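PDB 3RGO: phosphatidylglycerophosphatase and protein-tyrosine phosphatase 1 from Mus musculus, which catalyses the dephosphorylation of phosphatidylglycerophosphate to phosphatidylglycerol, an essential step on the mitochondrial route to cardiolipin. Local coordinates for residues A[81-86]-A[112-117]; A[92-97]-A[105-110]; A[21-26]-A[49-54]; A[34-39]-A[100-105]. All coordinates share one frame; numbering follows the deposited sequence.

Interaction 1 of 4, residues A[81-86]-A[112-117]; sequences FALKYQ and IQVHNW
Leu83 lies against Gln113 and Val114 where helix 72-88 meets helix 102-115, a helix-helix contact in the catalytic domain of a dual-specificity phosphatase. The two backbones stay well apart, with 8.7 Å between Leu83 CA and Val114 CA, and the branches of the leucine span much of that distance. Its CG is anti to the carbonyl carbon (chi1 -65°), and its two methyls divide between the two partners. CD2 meets Val114 CG2 at 3.9 Å, the two side chains lying alongside one another and running opposite ways. CD1 meets the amide end of Gln113, 4.2 Å from Gln113 CD. That glutamine chain runs out extended and also touches Val79 and Gln80 of the first helix and Phe146 and Ile150 of helix 137-154, so the residue sits where three helices come together.

Next to this compact part the contact thins out. Gln86, on the turn after Leu83, is exposed, and its OE1 comes no nearer than 4.4 Å to Val114 CG2; no hydrogen bond joins the two segments. On the far face of helix 72-88, Phe81 packs on strand 57-61, while Lys84 and Tyr85 both reach Glu57. Beyond Val114 the second helix ends in a turn where Asn116 has positive phi (49°) and Trp117 N donates to Ile112 O at 3.2 Å. The imidazole of His115 is sandwiched here, with Val114 CG1 3.8 Å above the centre of one face and Trp117 CZ2 over the rim of the other.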
# COMPACT_ATOMS: atom_id res chain seq x y z
N PHE A 81 -6.76 1.85 -6.58
CA PHE A 81 -7.18 2.71 -5.48
C PHE A 81 -6.17 3.84 -5.29
O PHE A 81 -6.55 5.00 -5.16
CB PHE A 81 -7.31 1.89 -4.19
CG PHE A 81 -7.86 2.66 -3.02
CD1 PHE A 81 -9.23 2.86 -2.88
CD2 PHE A 81 -7.02 3.15 -2.03
CE1 PHE A 81 -9.74 3.54 -1.79
CE2 PHE A 81 -7.52 3.84 -0.94
CZ PHE A 81 -8.89 4.03 -0.81
N ALA A 82 -4.89 3.50 -5.30
CA ALA A 82 -3.84 4.50 -5.18
C ALA A 82 -3.89 5.48 -6.36
O ALA A 82 -3.70 6.68 -6.18
CB ALA A 82 -2.47 3.84 -5.10
N LEU A 83 -4.14 4.95 -7.55
CA LEU A 83 -4.16 5.78 -8.76
C LEU A 83 -5.37 6.70 -8.76
O LEU A 83 -5.31 7.82 -9.27
CB LEU A 83 -4.14 4.89 -10.01
CG LEU A 83 -2.88 4.06 -10.21
CD1 LEU A 83 -2.99 3.17 -11.44
CD2 LEU A 83 -1.65 4.96 -10.31
N LYS A 84 -6.47 6.21 -8.21
CA LYS A 84 -7.66 7.03 -8.00
C LYS A 84 -7.28 8.31 -7.26
O LYS A 84 -7.65 9.41 -7.68
CB LYS A 84 -8.70 6.25 -7.19
CG LYS A 84 -9.86 7.09 -6.66
CD LYS A 84 -10.73 6.26 -5.72
CE LYS A 84 -11.90 7.06 -5.18
NZ LYS A 84 -12.80 6.21 -4.36
N TYR A 85 -6.53 8.17 -6.18
CA TYR A 85 -6.13 9.34 -5.39
C TYR A 85 -4.99 10.14 -6.01
O TYR A 85 -4.91 11.36 -5.82
CB TYR A 85 -5.87 8.96 -3.93
CG TYR A 85 -7.18 8.79 -3.19
CD1 TYR A 85 -7.91 9.89 -2.76
CD2 TYR A 85 -7.72 7.52 -2.97
CE1 TYR A 85 -9.12 9.74 -2.11
CE2 TYR A 85 -8.93 7.36 -2.33
CZ TYR A 85 -9.62 8.48 -1.90
OH TYR A 85 -10.83 8.33 -1.26
N GLN A 86 -4.12 9.48 -6.77
CA GLN A 86 -3.10 10.20 -7.53
C GLN A 86 -3.73 11.20 -8.50
O GLN A 86 -3.23 12.31 -8.66
CB GLN A 86 -2.20 9.24 -8.31
CG GLN A 86 -1.16 9.96 -9.16
CD GLN A 86 -0.39 9.02 -10.08
OE1 GLN A 86 0.54 8.34 -9.66
NE2 GLN A 86 -0.78 9.00 -11.34
N ILE A 112 5.68 -0.69 -9.55
CA ILE A 112 5.85 -1.48 -10.76
C ILE A 112 4.95 -0.95 -11.87
O ILE A 112 5.39 -0.72 -12.99
CB ILE A 112 5.57 -2.97 -10.52
CG1 ILE A 112 6.68 -3.59 -9.66
CG2 ILE A 112 5.43 -3.72 -11.84
CD1 ILE A 112 6.40 -5.00 -9.19
N GLN A 113 3.68 -0.76 -11.54
CA GLN A 113 2.71 -0.31 -12.52
C GLN A 113 2.98 1.12 -12.95
O GLN A 113 2.99 1.42 -14.14
CB GLN A 113 1.28 -0.45 -11.99
CG GLN A 113 0.25 0.23 -12.89
CD GLN A 113 -1.13 -0.35 -12.73
OE1 GLN A 113 -1.30 -1.45 -12.20
NE2 GLN A 113 -2.14 0.39 -13.18
N VAL A 114 3.19 2.00 -11.98
CA VAL A 114 3.42 3.42 -12.26
C VAL A 114 4.66 3.66 -13.12
O VAL A 114 4.64 4.49 -14.03
CB VAL A 114 3.53 4.23 -10.95
CG1 VAL A 114 4.01 5.65 -11.24
CG2 VAL A 114 2.19 4.26 -10.23
N HIS A 115 5.73 2.91 -12.86
CA HIS A 115 7.00 3.18 -13.54
C HIS A 115 7.38 2.15 -14.60
O HIS A 115 8.39 2.29 -15.28
CB HIS A 115 8.13 3.30 -12.52
CG HIS A 115 7.93 4.41 -11.53
ND1 HIS A 115 8.08 5.74 -11.87
CD2 HIS A 115 7.61 4.39 -10.22
CE1 HIS A 115 7.86 6.49 -10.81
NE2 HIS A 115 7.57 5.69 -9.79
N ASN A 116 6.55 1.12 -14.75
CA ASN A 116 6.95 -0.03 -15.54
C ASN A 116 8.34 -0.49 -15.09
O ASN A 116 9.23 -0.68 -15.91
CB ASN A 116 6.96 0.31 -17.04
CG ASN A 116 7.30 -0.88 -17.90
OD1 ASN A 116 6.95 -2.02 -17.58
ND2 ASN A 116 8.00 -0.63 -19.01
N TRP A 117 8.51 -0.65 -13.78
CA TRP A 117 9.77 -1.12 -13.20
C TRP A 117 9.73 -2.62 -12.91
O TRP A 117 8.66 -3.22 -12.79
CB TRP A 117 10.07 -0.41 -11.87
CG TRP A 117 10.62 0.98 -11.99
CD1 TRP A 117 11.03 1.62 -13.13
CD2 TRP A 117 10.83 1.90 -10.91
NE1 TRP A 117 11.48 2.88 -12.83
CE2 TRP A 117 11.37 3.09 -11.48
CE3 TRP A 117 10.62 1.85 -9.53
CZ2 TRP A 117 11.69 4.20 -10.70
CZ3 TRP A 117 10.94 2.96 -8.77
CH2 TRP A 117 11.48 4.11 -9.35

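Interaction 2 of 4, residues A[92-97]-A[105-110]; sequences VYVHCK and TMVAAY. With SO4 (sulfate ion), chain B.
Val94 CG1 meets two neighbours of helix 102-115 at once, Met106 CG and Val107 CG2. The two approaches are equal: Val94 CG1 is 3.9 Å from Met106 CG and 3.9 Å from Val107 CG2. The methionine chain crosses the valine at about a right angle, whereas Val107 comes in obliquely and brings CG2 against Val94 CB as well. The CB of Met106 points toward the strand; CG, anti to the backbone N (chi1 -180°), makes the contact with Val94, and the chain then bends twice. Its end turns off from Val94, and the side chain also touches Met35 and Leu75.

This wholly apolar contact lies behind the phosphate-binding loop, which leaves the strand just after His95. Cys96, the probable phosphocysteine nucleophile, has its SG 3.6 Å from O4 of a sulfate ion, and Lys97 N donates to the same O4 at 2.8 Å. The backbone around the cysteine is steadied from the second shell: His95 ND1 gives Cys96 O an almost straight bond (2.9 Å, 175°), the acceptor lying in the imidazole plane. The other ring nitrogen, NE2, is hydrogen-bonded to Thr34 OG1, so the ring is fixed at both ends.

Strand 91-95 runs between the parallel strands 9-12 and 29-35 in the sheet. Helix 102-115 packs against it, with helix 72-88 against Met106 and Tyr110 and helix 137-154 against Thr105, Ala108 and Ala109.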
# COMPACT_ATOMS: atom_id res chain seq x y z
N VAL A 92 -2.36 8.50 -0.18
CA VAL A 92 -2.86 7.25 0.37
C VAL A 92 -1.82 6.66 1.30
O VAL A 92 -0.65 6.54 0.95
CB VAL A 92 -3.19 6.23 -0.74
CG1 VAL A 92 -3.53 4.88 -0.14
CG2 VAL A 92 -4.32 6.74 -1.62
N TYR A 93 -2.27 6.30 2.50
CA TYR A 93 -1.42 5.65 3.49
C TYR A 93 -1.62 4.14 3.39
O TYR A 93 -2.74 3.65 3.48
CB TYR A 93 -1.80 6.14 4.89
CG TYR A 93 -0.84 5.77 6.00
CD1 TYR A 93 -0.89 4.52 6.62
CD2 TYR A 93 0.09 6.69 6.48
CE1 TYR A 93 -0.03 4.20 7.66
CE2 TYR A 93 0.96 6.38 7.52
CZ TYR A 93 0.89 5.13 8.10
OH TYR A 93 1.75 4.81 9.13
N VAL A 94 -0.52 3.42 3.19
CA VAL A 94 -0.56 1.98 2.99
C VAL A 94 0.09 1.30 4.18
O VAL A 94 1.23 1.59 4.53
CB VAL A 94 0.21 1.58 1.70
CG1 VAL A 94 0.11 0.09 1.45
CG2 VAL A 94 -0.34 2.35 0.51
N HIS A 95 -0.64 0.38 4.82
CA HIS A 95 -0.11 -0.28 6.00
C HIS A 95 -0.62 -1.70 6.20
O HIS A 95 -1.67 -2.09 5.69
CB HIS A 95 -0.44 0.52 7.26
CG HIS A 95 -1.88 0.41 7.68
ND1 HIS A 95 -2.32 -0.55 8.57
CD2 HIS A 95 -2.97 1.12 7.32
CE1 HIS A 95 -3.62 -0.42 8.74
NE2 HIS A 95 -4.04 0.58 8.00
N CYS A 96 0.15 -2.45 6.97
CA CYS A 96 -0.33 -3.65 7.61
C CYS A 96 -0.03 -3.44 9.09
O CYS A 96 -0.70 -2.65 9.76
CB CYS A 96 0.36 -4.89 7.05
SG CYS A 96 -0.34 -6.45 7.65
N LYS A 97 1.01 -4.11 9.58
CA LYS A 97 1.42 -3.94 10.97
C LYS A 97 2.67 -3.07 11.10
O LYS A 97 2.61 -1.96 11.61
CB LYS A 97 1.69 -5.30 11.62
CG LYS A 97 0.45 -6.15 11.86
CD LYS A 97 0.81 -7.40 12.66
CE LYS A 97 1.48 -7.05 13.97
NZ LYS A 97 1.91 -8.25 14.75
N THR A 105 5.03 -4.85 -0.04
CA THR A 105 4.72 -5.56 -1.28
C THR A 105 3.64 -4.83 -2.08
O THR A 105 3.72 -4.73 -3.31
CB THR A 105 4.29 -7.00 -0.97
OG1 THR A 105 5.37 -7.69 -0.33
CG2 THR A 105 3.91 -7.74 -2.25
N MET A 106 2.63 -4.32 -1.38
CA MET A 106 1.56 -3.55 -2.00
C MET A 106 2.12 -2.31 -2.68
O MET A 106 1.77 -2.00 -3.83
CB MET A 106 0.51 -3.15 -0.96
CG MET A 106 -0.67 -2.34 -1.51
SD MET A 106 -1.80 -3.31 -2.57
CE MET A 106 -2.23 -4.64 -1.45
N VAL A 107 2.98 -1.60 -1.96
CA VAL A 107 3.62 -0.40 -2.52
C VAL A 107 4.51 -0.77 -3.71
O VAL A 107 4.57 -0.03 -4.68
CB VAL A 107 4.43 0.38 -1.45
CG1 VAL A 107 5.22 1.51 -2.10
CG2 VAL A 107 3.50 0.94 -0.36
N ALA A 108 5.17 -1.92 -3.62
CA ALA A 108 5.98 -2.43 -4.73
C ALA A 108 5.14 -2.58 -6.00
O ALA A 108 5.58 -2.22 -7.08
CB ALA A 108 6.65 -3.77 -4.36
N ALA A 109 3.94 -3.12 -5.85
CA ALA A 109 3.08 -3.34 -7.01
C ALA A 109 2.70 -2.00 -7.64
O ALA A 109 2.74 -1.84 -8.86
CB ALA A 109 1.84 -4.13 -6.62
N TYR A 110 2.33 -1.04 -6.79
CA TYR A 110 2.05 0.33 -7.22
C TYR A 110 3.20 0.89 -8.07
O TYR A 110 2.97 1.37 -9.18
CB TYR A 110 1.80 1.22 -6.00
CG TYR A 110 1.91 2.70 -6.25
CD1 TYR A 110 0.86 3.41 -6.82
CD2 TYR A 110 3.06 3.40 -5.90
CE1 TYR A 110 0.96 4.78 -7.05
CE2 TYR A 110 3.17 4.76 -6.11
CZ TYR A 110 2.12 5.44 -6.70
OH TYR A 110 2.23 6.80 -6.91
S SO4 B . 3.91 -5.79 7.41
O1 SO4 B . 3.97 -7.18 6.95
O2 SO4 B . 5.24 -5.32 7.75
O3 SO4 B . 3.35 -4.96 6.35
O4 SO4 B . 3.06 -5.70 8.59

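Interaction 3 of 4, residues A[21-26]-A[49-54]; sequences RRLVLD and KEWKKA
Val24 faces Ala54 where helix 20-26 packs beside the end of helix 48-53. The latter is the connection of a beta-alpha-beta unit, linking the neighbouring parallel strands 29-35 and 57-61, and helix 20-26 leads into the first of them. Followed outward, Val24 CB already stands 4.5 Å from Ala54 O. CG1, placed anti to the backbone N (chi1 172°), comes to 3.8 Å from Ala54 O. The other branch, CG2, touches the same residue twice, with Ala54 O at 4.0 Å and the methyl Ala54 CB at 4.1 Å. Both methyls thus meet one small residue, consistent with the close approach of 7.3 Å between Val24 CA and Ala54 CA.

Around this point Val56 touches both Val24 and Trp51, and the indole also rests on Val32 of the sheet, while Leu23 leans on Tyr2. Exposed Arg22 and Asp26 form a long salt bridge within their own helix, a matter of charge without a directed N-H. A second, looser touch completes the contact: Leu23 CD1 approaches the Trp51 ring at its edge, near the plane, 4.5 Å from CH2.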
# COMPACT_ATOMS: atom_id res chain seq x y z
N ARG A 21 -5.15 13.24 12.60
CA ARG A 21 -5.10 14.67 12.31
C ARG A 21 -3.87 15.04 11.48
O ARG A 21 -3.99 15.72 10.45
CB ARG A 21 -5.12 15.48 13.62
CG ARG A 21 -5.01 16.98 13.42
CD ARG A 21 -5.10 17.72 14.76
NE ARG A 21 -5.03 19.16 14.58
CZ ARG A 21 -3.89 19.85 14.49
NH1 ARG A 21 -2.73 19.22 14.55
NH2 ARG A 21 -3.92 21.17 14.33
N ARG A 22 -2.70 14.61 11.93
CA ARG A 22 -1.45 14.88 11.23
C ARG A 22 -1.44 14.29 9.82
O ARG A 22 -1.01 14.94 8.86
CB ARG A 22 -0.27 14.33 12.03
CG ARG A 22 1.01 14.17 11.23
CD ARG A 22 2.04 15.22 11.61
NE ARG A 22 3.34 14.94 11.01
CZ ARG A 22 4.47 15.56 11.34
NH1 ARG A 22 4.46 16.50 12.27
NH2 ARG A 22 5.61 15.23 10.73
N LEU A 23 -1.91 13.06 9.69
CA LEU A 23 -1.90 12.37 8.40
C LEU A 23 -2.75 13.09 7.36
O LEU A 23 -2.35 13.23 6.21
CB LEU A 23 -2.38 10.93 8.56
CG LEU A 23 -1.39 10.00 9.28
CD1 LEU A 23 -2.00 8.62 9.49
CD2 LEU A 23 -0.10 9.91 8.49
N VAL A 24 -3.93 13.55 7.78
CA VAL A 24 -4.87 14.18 6.87
C VAL A 24 -4.47 15.62 6.50
O VAL A 24 -4.48 15.99 5.33
CB VAL A 24 -6.30 14.19 7.46
CG1 VAL A 24 -7.23 15.02 6.60
CG2 VAL A 24 -6.81 12.76 7.60
N LEU A 25 -4.12 16.41 7.51
CA LEU A 25 -3.78 17.81 7.29
C LEU A 25 -2.38 17.98 6.71
O LEU A 25 -2.19 18.75 5.76
CB LEU A 25 -3.91 18.59 8.60
CG LEU A 25 -5.29 18.56 9.25
CD1 LEU A 25 -5.25 19.16 10.64
CD2 LEU A 25 -6.30 19.29 8.38
N ASP A 26 -1.41 17.28 7.27
CA ASP A 26 -0.01 17.46 6.88
C ASP A 26 0.41 16.63 5.66
O ASP A 26 1.18 17.10 4.83
CB ASP A 26 0.92 17.18 8.06
CG ASP A 26 0.72 18.15 9.20
OD1 ASP A 26 -0.01 19.15 9.02
OD2 ASP A 26 1.30 17.93 10.29
N LYS A 49 -15.44 4.01 9.82
CA LYS A 49 -16.26 5.20 10.02
C LYS A 49 -15.44 6.37 10.59
O LYS A 49 -15.64 7.51 10.20
CB LYS A 49 -17.46 4.89 10.92
CG LYS A 49 -17.22 3.75 11.90
CD LYS A 49 -17.43 4.19 13.34
CE LYS A 49 -17.16 3.04 14.31
NZ LYS A 49 -17.25 3.47 15.73
N GLU A 50 -14.52 6.07 11.50
CA GLU A 50 -13.64 7.10 12.04
C GLU A 50 -12.74 7.66 10.94
O GLU A 50 -12.28 8.81 11.01
CB GLU A 50 -12.81 6.56 13.21
CG GLU A 50 -13.64 6.31 14.47
CD GLU A 50 -12.83 5.69 15.59
OE1 GLU A 50 -12.15 4.68 15.35
OE2 GLU A 50 -12.90 6.22 16.72
N TRP A 51 -12.49 6.87 9.90
CA TRP A 51 -11.78 7.37 8.74
C TRP A 51 -12.67 8.29 7.90
O TRP A 51 -12.24 9.37 7.48
CB TRP A 51 -11.26 6.21 7.87
CG TRP A 51 -10.00 5.56 8.38
CD1 TRP A 51 -9.84 4.25 8.74
CD2 TRP A 51 -8.73 6.19 8.57
NE1 TRP A 51 -8.55 4.03 9.14
CE2 TRP A 51 -7.84 5.20 9.04
CE3 TRP A 51 -8.24 7.49 8.38
CZ2 TRP A 51 -6.50 5.47 9.33
CZ3 TRP A 51 -6.92 7.75 8.67
CH2 TRP A 51 -6.06 6.75 9.14
N LYS A 52 -13.91 7.87 7.66
CA LYS A 52 -14.87 8.69 6.93
C LYS A 52 -14.98 10.08 7.55
O LYS A 52 -14.93 11.09 6.85
CB LYS A 52 -16.25 8.03 6.90
CG LYS A 52 -16.34 6.76 6.08
CD LYS A 52 -17.80 6.36 5.87
CE LYS A 52 -18.55 6.31 7.20
NZ LYS A 52 -20.00 6.01 7.02
N LYS A 53 -15.14 10.11 8.87
CA LYS A 53 -15.24 11.36 9.62
C LYS A 53 -14.10 12.32 9.27
O LYS A 53 -14.32 13.52 9.12
CB LYS A 53 -15.24 11.09 11.13
CG LYS A 53 -16.61 10.83 11.74
CD LYS A 53 -17.26 9.58 11.17
CE LYS A 53 -18.49 9.17 11.97
NZ LYS A 53 -19.08 7.90 11.47
N ALA A 54 -12.90 11.78 9.15
CA ALA A 54 -11.73 12.58 8.82
C ALA A 54 -11.61 12.80 7.32
O ALA A 54 -10.66 13.42 6.84
CB ALA A 54 -10.46 11.93 9.37

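Interaction 4 of 4, residues A[34-39]-A[100-105]; sequences TMNEEY and RSRSAT. With SO4 (sulfate ion), chain B; SO4 (sulfate ion), chain C.
The Arg102 guanidinium lies near the side chain of Asn36, the amide and guanidinium planes 52° apart and the approach oblique, while two sulfate ions lie at the guanidinium edges. At one edge NH1 donates to O1 of the chain B sulfate (2.9 Å). NE grips O3 of the chain C sulfate at 2.9 Å, and NH2 donates to O2 of that ion. The chain is extended from CG to NE, which carries the group out between the anions. Nearer the helix, Met35 packs tightly: its CE is 3.3 Å from Ser103 CA, and its SD is 3.6 Å from Arg102 O. Ser103 holds O3 of the chain B sulfate twice, through N and through OG (2.7 Å), and the main-chain N atoms of Arg100 and Arg102 bind other oxygens of the ion. With a leucine in place of Arg102, the chain C sulfate would probably lose its charged partner and the chain B sulfate its side-chain grip, leaving the latter mainly to backbone N-H groups and Ser103.

Cys96 and Arg102 frame the CX5R signature of protein-tyrosine phosphatases, whose phosphate-binding loop cradles an anion at a helix N-terminus; the chain B sulfate probably marks the substrate phosphate site.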
# COMPACT_ATOMS: atom_id res chain seq x y z
N THR A 34 -5.70 -0.76 4.06
CA THR A 34 -5.47 -1.53 5.28
C THR A 34 -5.39 -3.00 4.96
O THR A 34 -6.33 -3.59 4.44
CB THR A 34 -6.58 -1.29 6.31
OG1 THR A 34 -6.60 0.10 6.68
CG2 THR A 34 -6.36 -2.15 7.55
N MET A 35 -4.25 -3.60 5.27
CA MET A 35 -4.04 -5.01 4.98
C MET A 35 -4.10 -5.84 6.25
O MET A 35 -3.57 -5.45 7.28
CB MET A 35 -2.71 -5.21 4.25
CG MET A 35 -2.71 -4.64 2.84
SD MET A 35 -1.05 -4.41 2.17
CE MET A 35 -0.72 -2.77 2.79
N ASN A 36 -4.77 -6.98 6.15
CA ASN A 36 -4.88 -7.94 7.25
C ASN A 36 -5.27 -7.31 8.58
O ASN A 36 -4.70 -7.64 9.62
CB ASN A 36 -3.57 -8.72 7.41
CG ASN A 36 -3.36 -9.74 6.31
OD1 ASN A 36 -2.42 -10.54 6.36
ND2 ASN A 36 -4.24 -9.73 5.32
N GLU A 37 -6.25 -6.41 8.55
CA GLU A 37 -6.79 -5.83 9.77
C GLU A 37 -7.06 -6.92 10.81
O GLU A 37 -7.90 -7.80 10.59
CB GLU A 37 -8.07 -5.05 9.48
CG GLU A 37 -8.79 -4.53 10.71
CD GLU A 37 -10.10 -3.85 10.38
OE1 GLU A 37 -11.14 -4.55 10.35
OE2 GLU A 37 -10.10 -2.63 10.14
N GLU A 38 -6.35 -6.86 11.93
CA GLU A 38 -6.47 -7.88 12.97
C GLU A 38 -7.31 -7.40 14.15
O GLU A 38 -7.19 -6.25 14.58
CB GLU A 38 -5.08 -8.32 13.45
CG GLU A 38 -4.25 -8.99 12.36
CD GLU A 38 -2.79 -8.59 12.41
OE1 GLU A 38 -2.22 -8.53 13.52
OE2 GLU A 38 -2.22 -8.33 11.33
N TYR A 39 -8.16 -8.28 14.65
CA TYR A 39 -9.09 -7.95 15.72
C TYR A 39 -8.37 -7.62 17.02
O TYR A 39 -8.92 -6.95 17.90
CB TYR A 39 -10.07 -9.10 15.95
CG TYR A 39 -10.68 -9.64 14.68
CD1 TYR A 39 -11.82 -9.06 14.13
CD2 TYR A 39 -10.13 -10.73 14.02
CE1 TYR A 39 -12.39 -9.55 12.97
CE2 TYR A 39 -10.69 -11.23 12.86
CZ TYR A 39 -11.82 -10.64 12.34
OH TYR A 39 -12.38 -11.13 11.18
N ARG A 100 6.67 -3.15 6.71
CA ARG A 100 7.95 -3.68 6.24
C ARG A 100 7.85 -4.75 5.15
O ARG A 100 8.81 -4.97 4.41
CB ARG A 100 8.76 -4.24 7.43
CG ARG A 100 9.70 -3.24 8.08
CD ARG A 100 8.98 -1.99 8.53
NE ARG A 100 9.85 -0.82 8.56
CZ ARG A 100 10.42 -0.33 9.65
NH1 ARG A 100 10.22 -0.91 10.83
NH2 ARG A 100 11.20 0.74 9.57
N SER A 101 6.71 -5.43 5.07
CA SER A 101 6.63 -6.65 4.26
C SER A 101 5.38 -6.74 3.39
O SER A 101 5.44 -6.55 2.17
CB SER A 101 6.74 -7.88 5.17
OG SER A 101 6.74 -9.08 4.42
N ARG A 102 4.25 -7.05 4.01
CA ARG A 102 2.99 -7.16 3.29
C ARG A 102 2.63 -5.80 2.69
O ARG A 102 2.22 -5.69 1.53
CB ARG A 102 1.88 -7.65 4.23
CG ARG A 102 2.10 -9.07 4.71
CD ARG A 102 1.35 -9.36 5.99
NE ARG A 102 1.69 -10.69 6.50
CZ ARG A 102 2.75 -10.95 7.25
NH1 ARG A 102 3.58 -9.97 7.59
NH2 ARG A 102 2.99 -12.19 7.66
N SER A 103 2.79 -4.76 3.49
CA SER A 103 2.48 -3.41 3.04
C SER A 103 3.52 -2.92 2.04
O SER A 103 3.20 -2.20 1.09
CB SER A 103 2.35 -2.47 4.25
OG SER A 103 3.49 -2.54 5.08
N ALA A 104 4.78 -3.31 2.26
CA ALA A 104 5.85 -3.01 1.32
C ALA A 104 5.58 -3.64 -0.05
O ALA A 104 5.85 -3.05 -1.09
CB ALA A 104 7.18 -3.50 1.87
N THR A 105 5.03 -4.85 -0.04
CA THR A 105 4.72 -5.56 -1.28
C THR A 105 3.64 -4.83 -2.08
O THR A 105 3.72 -4.73 -3.31
CB THR A 105 4.29 -7.00 -0.97
OG1 THR A 105 5.37 -7.69 -0.33
CG2 THR A 105 3.91 -7.74 -2.25
S SO4 B . 3.91 -5.79 7.41
O1 SO4 B . 3.97 -7.18 6.95
O2 SO4 B . 5.24 -5.32 7.75
O3 SO4 B . 3.35 -4.96 6.35
O4 SO4 B . 3.06 -5.70 8.59
S SO4 C . 0.08 -14.01 5.73
O1 SO4 C . -0.53 -14.03 4.40
O2 SO4 C . 1.54 -14.01 5.60
O3 SO4 C . -0.35 -12.81 6.44
O4 SO4 C . -0.34 -15.20 6.48

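Interactions 2 and 4 form the active-site core: their centres are about 8 Å apart, they share Thr105, and both touch the chain B sulfate. Met35 CE of interaction 4 lies 3.3 Å from Val94 CG1 of interaction 2, so neighbouring strands and helix 102-115 meet in one apolar cluster beneath the anion. Interaction 1 uses the later part of the same helix, its centre about 11 Å from that of interaction 2 but about 18 Å from that of interaction 4; Ala82 and Leu83 touch Tyr110. Interaction 3 is more remote, about 18 Å from interaction 2 between centres, yet Leu23 CD2 reaches Tyr93 CD2 at 3.8 Å. Its two helices flank strand 29-35 in sequence, the strand leading into interaction 4.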